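Local coordinates for protein ORF 37 (Human herpesvirus 8 type M, PDB 3FHD) that processes branched or non-linear viral DNA as an endonuclease and exonuclease of the PD-(D/E)XK superfamily, promoting production of unit-length linear genomes for packaging, at residues Pro219-Cys224 with Phe244-Lys249. Sequence-based numbering, arbitrary orientation.
Sequences PDETNC and FAANVK
A short antiparallel strand pair at the edge of the PD-(D/E)XK nuclease sheet joins Cys-224 to Ala-245, just after the magnesium ligand Asp-243. Strand 244-245 borders strand 262-269, which carries the ligands Glu-266 and Ile-267, and 223-224 pairs with the opposite edge of strand 244-245. Two nearly straight bonds close the hydrogen-bonded pair: Cys-224 N to Ala-245 O (2.9 Å) and Ala-245 N to Cys-224 O (3.2 Å). Asn-223 and Ala-246 form the neighbouring non-hydrogen-bonded pair, their CA atoms 4.3 Å apart. At Ala-246 and Asn-247 the backbone bends sharply toward strand 248-250, which pairs with strand 256-259. Asn-247 has left-handed backbone angles, which asparagine tolerates better than most residues, and Thr-222 O receives weak bonds from both Asn-247 N and Val-248 N. Thr-222 OG1 adds a weak bond to Val-248 O, while Glu-221, bonded through OE1 to His-218, brings OE2 implausibly close to Asn-247 ND2, making that weak bond doubtful in detail. Phe-244, with CG anti to its own nitrogen (chi1 178°), packs on Leu-213 and Ala-214 of helix 203-217 and on Ile-267; its CZ meets Asn-223 CB at 3.8 Å. The Asn-223 amide is inclined 50° to this ring. Its ND2 bonds His-218 O, whereas buried OD1 lacks a polar partner and rests 3.4 Å from Ala-246 CB.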
# COMPACT_ATOMS: atom_id res chain seq x y z
N PRO A 219 11.57 5.81 18.29
CA PRO A 219 11.95 4.84 19.32
C PRO A 219 11.03 4.90 20.54
O PRO A 219 10.87 3.90 21.24
CB PRO A 219 13.38 5.26 19.69
CG PRO A 219 13.40 6.75 19.45
CD PRO A 219 12.52 6.93 18.21
N ASP A 220 10.43 6.07 20.76
CA ASP A 220 9.62 6.38 21.94
C ASP A 220 8.13 6.23 21.70
O ASP A 220 7.31 6.70 22.50
CB ASP A 220 9.89 7.82 22.40
CG ASP A 220 11.26 7.99 23.04
OD1 ASP A 220 11.98 6.99 23.28
OD2 ASP A 220 11.62 9.15 23.33
N GLU A 221 7.76 5.59 20.60
CA GLU A 221 6.35 5.54 20.21
C GLU A 221 5.87 4.14 19.93
O GLU A 221 6.66 3.23 19.67
CB GLU A 221 6.10 6.44 19.00
CG GLU A 221 6.61 7.87 19.20
CD GLU A 221 6.52 8.71 17.96
OE1 GLU A 221 7.45 9.51 17.72
OE2 GLU A 221 5.51 8.58 17.22
N THR A 222 4.55 3.97 20.01
CA THR A 222 3.92 2.73 19.58
C THR A 222 3.80 2.75 18.05
O THR A 222 3.22 3.68 17.47
CB THR A 222 2.57 2.44 20.34
OG1 THR A 222 1.68 1.71 19.50
CG2 THR A 222 1.89 3.74 20.79
N ASN A 223 4.40 1.75 17.40
CA ASN A 223 4.42 1.66 15.94
C ASN A 223 3.90 0.32 15.46
O ASN A 223 3.94 -0.69 16.18
CB ASN A 223 5.85 1.81 15.39
CG ASN A 223 6.60 2.96 16.02
OD1 ASN A 223 6.09 4.08 16.13
ND2 ASN A 223 7.84 2.69 16.43
N CYS A 224 3.43 0.29 14.22
CA CYS A 224 3.04 -0.95 13.63
C CYS A 224 3.92 -1.19 12.41
O CYS A 224 4.03 -0.32 11.52
CB CYS A 224 1.56 -0.94 13.25
SG CYS A 224 1.01 -2.53 12.60
N PHE A 244 4.37 0.97 6.93
CA PHE A 244 4.72 1.31 8.32
C PHE A 244 3.90 2.50 8.82
O PHE A 244 3.63 3.41 8.04
CB PHE A 244 6.21 1.71 8.35
CG PHE A 244 6.70 2.14 9.70
CD1 PHE A 244 7.04 1.21 10.67
CD2 PHE A 244 6.80 3.50 10.02
CE1 PHE A 244 7.50 1.66 11.96
CE2 PHE A 244 7.23 3.93 11.28
CZ PHE A 244 7.59 3.01 12.24
N ALA A 245 3.54 2.51 10.11
CA ALA A 245 2.90 3.67 10.72
C ALA A 245 3.37 3.85 12.15
O ALA A 245 3.61 2.87 12.88
CB ALA A 245 1.39 3.56 10.65
N ALA A 246 3.51 5.11 12.53
CA ALA A 246 3.84 5.46 13.91
C ALA A 246 2.60 6.05 14.59
O ALA A 246 1.78 6.70 13.93
CB ALA A 246 5.03 6.44 13.93
N ASN A 247 2.43 5.80 15.89
CA ASN A 247 1.16 6.10 16.62
C ASN A 247 -0.08 5.30 16.19
O ASN A 247 -1.17 5.85 16.03
CB ASN A 247 0.81 7.60 16.57
CG ASN A 247 1.83 8.48 17.27
OD1 ASN A 247 1.53 9.13 18.27
ND2 ASN A 247 3.04 8.53 16.73
N VAL A 248 0.08 4.00 15.97
CA VAL A 248 -1.02 3.13 15.56
C VAL A 248 -0.93 1.90 16.43
O VAL A 248 0.17 1.39 16.67
CB VAL A 248 -0.99 2.71 14.06
CG1 VAL A 248 -2.22 1.83 13.68
CG2 VAL A 248 -0.95 3.94 13.16
N LYS A 249 -2.08 1.44 16.92
CA LYS A 249 -2.16 0.37 17.92
C LYS A 249 -3.31 -0.61 17.65
O LYS A 249 -4.19 -0.34 16.84
CB LYS A 249 -2.28 0.97 19.33
CG LYS A 249 -3.00 2.29 19.37
CD LYS A 249 -3.11 2.82 20.78
CE LYS A 249 -4.36 3.67 20.92
NZ LYS A 249 -4.88 3.65 22.33